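Local coordinates for protein malate dehydrogenase (Plasmodium falciparum, PDB 5NFR) that catalyses, as a malate dehydrogenase of the LDH/MDH superfamily, the NAD-dependent interconversion of malate and oxaloacetate, and probably also acts on lactate, at residues A[181-186]-A[285-290]. Sequence-based numbering, arbitrary orientation.
Sequences LQRYTS and PLTKEE
R183 and E290 join in a salt bridge whose guanidinium and carboxylate lie nearly coplanar, 22° apart, although the two side chains cross at about a right angle. A single nitrogen carries it: R183 NH1 gives a straight hydrogen bond to the syn lone pair of E290 OE2 at 3.1 Å, while its 2.6 Å approach to E290 OE1 is strongly bent and counts as a weak bond. The bend of the arginine chain at chi3 (59°) brings the guanidinium to the carboxylate, and Y184 CE2 lies over one guanidinium face, offset toward the rim. The glutamate is also held from within its own segment. In a capping box, T287 N donates to E290 OE1 at 2.9 Å from above the carboxylate plane, and E290 N donates back to T287 OG1, so the carboxylate that completes the capping box also receives the arginine. Next to the ion pair, L181 CD2 packs on E290 CG at 3.8 Å, and L286 CD1 meets both L181 CD1 and Y184 CE1. The Y184 hydroxyl lies 3.0 Å from P285 O, but it hydrogen-bonds E194 of the second subunit, which also takes R183 NH2 in a salt bridge. Within the alpha/beta C-terminal domain, the contact thus ties the corner in strand 179-187, backed by strand 166-171, to the first turn of helix 288-311, at the interface with the second subunit.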
loop_
_atom_site.group_PDB
_atom_site.type_symbol
_atom_site.label_atom_id
_atom_site.label_comp_id
_atom_site.label_asym_id
_atom_site.label_seq_id
_atom_site.Cartn_x
_atom_site.Cartn_y
_atom_site.Cartn_z
ATOM N N LEU A 181 23.820 -14.399 -15.820
ATOM C CA LEU A 181 24.642 -13.680 -16.778
ATOM C C LEU A 181 24.111 -13.830 -18.184
ATOM O O LEU A 181 24.246 -14.868 -18.820
ATOM C CB LEU A 181 26.075 -14.149 -16.677
ATOM C CG LEU A 181 26.761 -13.969 -15.325
ATOM C CD1 LEU A 181 28.069 -14.691 -15.314
ATOM C CD2 LEU A 181 26.925 -12.515 -14.972
ATOM N N GLN A 182 23.544 -12.744 -18.674
ATOM C CA GLN A 182 23.108 -12.649 -20.062
ATOM C C GLN A 182 24.196 -12.933 -21.041
ATOM O O GLN A 182 23.971 -13.606 -22.023
ATOM C CB GLN A 182 22.628 -11.244 -20.372
ATOM C CG GLN A 182 21.468 -10.790 -19.509
ATOM C CD GLN A 182 20.880 -9.460 -19.909
ATOM O OE1 GLN A 182 20.318 -8.790 -19.056
ATOM N NE2 GLN A 182 20.928 -9.098 -21.203
ATOM N N ARG A 183 25.374 -12.366 -20.789
ATOM C CA ARG A 183 26.551 -12.626 -21.625
ATOM C C ARG A 183 26.859 -14.126 -21.760
ATOM O O ARG A 183 27.377 -14.547 -22.808
ATOM C CB ARG A 183 27.833 -11.944 -21.070
ATOM C CG ARG A 183 28.040 -10.511 -21.507
ATOM C CD ARG A 183 29.238 -9.875 -20.819
ATOM N NE ARG A 183 30.472 -10.596 -21.094
ATOM C CZ ARG A 183 31.309 -11.156 -20.209
ATOM N NH1 ARG A 183 31.133 -11.090 -18.901
ATOM N NH2 ARG A 183 32.353 -11.816 -20.664
ATOM N N TYR A 184 26.630 -14.889 -20.677
ATOM C CA TYR A 184 26.899 -16.328 -20.638
ATOM C C TYR A 184 25.613 -17.129 -20.775
ATOM O O TYR A 184 25.473 -18.155 -20.146
ATOM C CB TYR A 184 27.663 -16.696 -19.344
ATOM C CG TYR A 184 29.096 -16.108 -19.195
ATOM C CD1 TYR A 184 29.807 -16.272 -18.019
ATOM C CD2 TYR A 184 29.692 -15.360 -20.201
ATOM C CE1 TYR A 184 31.061 -15.722 -17.859
ATOM C CE2 TYR A 184 30.950 -14.807 -20.065
ATOM C CZ TYR A 184 31.655 -14.993 -18.907
ATOM O OH TYR A 184 32.881 -14.386 -18.752
ATOM N N THR A 185 24.693 -16.636 -21.596
ATOM C CA THR A 185 23.505 -17.367 -21.975
ATOM C C THR A 185 23.524 -17.607 -23.474
ATOM O O THR A 185 23.684 -16.687 -24.263
ATOM C CB THR A 185 22.220 -16.539 -21.651
ATOM O OG1 THR A 185 22.206 -16.136 -20.273
ATOM C CG2 THR A 185 20.991 -17.323 -21.987
ATOM N N SER A 186 23.363 -18.847 -23.880
ATOM C CA SER A 186 23.343 -19.172 -25.298
ATOM C C SER A 186 22.184 -20.118 -25.645
ATOM O O SER A 186 21.771 -20.937 -24.826
ATOM C CB SER A 186 24.704 -19.774 -25.749
ATOM O OG SER A 186 24.927 -21.020 -25.128
ATOM N N PRO A 285 36.214 -14.352 -16.859
ATOM C CA PRO A 285 36.391 -12.895 -16.783
ATOM C C PRO A 285 35.098 -12.133 -16.750
ATOM O O PRO A 285 34.441 -11.980 -17.762
ATOM C CB PRO A 285 37.217 -12.566 -18.055
ATOM C CG PRO A 285 37.430 -13.860 -18.763
ATOM C CD PRO A 285 36.468 -14.852 -18.225
ATOM N N LEU A 286 34.703 -11.680 -15.577
ATOM C CA LEU A 286 33.488 -10.839 -15.408
ATOM C C LEU A 286 33.741 -9.356 -15.689
ATOM O O LEU A 286 34.876 -8.870 -15.535
ATOM C CB LEU A 286 32.986 -10.980 -13.995
ATOM C CG LEU A 286 31.954 -12.073 -13.705
ATOM C CD1 LEU A 286 32.075 -13.306 -14.574
ATOM C CD2 LEU A 286 32.022 -12.465 -12.235
ATOM N N THR A 287 32.712 -8.636 -16.133
ATOM C CA THR A 287 32.783 -7.152 -16.185
ATOM C C THR A 287 32.759 -6.610 -14.752
ATOM O O THR A 287 32.423 -7.345 -13.824
ATOM C CB THR A 287 31.632 -6.499 -16.986
ATOM O OG1 THR A 287 30.385 -6.733 -16.324
ATOM C CG2 THR A 287 31.574 -7.017 -18.420
ATOM N N LYS A 288 33.117 -5.335 -14.582
ATOM C CA LYS A 288 33.053 -4.672 -13.270
ATOM C C LYS A 288 31.646 -4.806 -12.661
ATOM O O LYS A 288 31.492 -5.177 -11.499
ATOM C CB LYS A 288 33.384 -3.170 -13.356
ATOM C CG LYS A 288 34.747 -2.845 -13.912
ATOM C CD LYS A 288 34.997 -1.328 -14.018
ATOM C CE LYS A 288 36.337 -0.992 -14.699
ATOM N NZ LYS A 288 37.523 -1.437 -13.923
ATOM N N GLU A 289 30.641 -4.535 -13.475
ATOM C CA GLU A 289 29.246 -4.535 -13.010
ATOM C C GLU A 289 28.744 -5.903 -12.586
ATOM O O GLU A 289 28.030 -6.038 -11.607
ATOM C CB GLU A 289 28.333 -3.964 -14.079
ATOM C CG GLU A 289 28.829 -2.619 -14.602
ATOM C CD GLU A 289 27.861 -1.964 -15.550
ATOM O OE1 GLU A 289 26.714 -2.476 -15.756
ATOM O OE2 GLU A 289 28.251 -0.922 -16.139
ATOM N N GLU A 290 29.133 -6.899 -13.360
ATOM C CA GLU A 290 28.834 -8.283 -13.063
ATOM C C GLU A 290 29.471 -8.717 -11.767
ATOM O O GLU A 290 28.817 -9.284 -10.894
ATOM C CB GLU A 290 29.329 -9.168 -14.218
ATOM C CG GLU A 290 28.460 -9.128 -15.492
ATOM C CD GLU A 290 29.148 -9.754 -16.705
ATOM O OE1 GLU A 290 30.333 -10.135 -16.622
ATOM O OE2 GLU A 290 28.526 -9.858 -17.772
#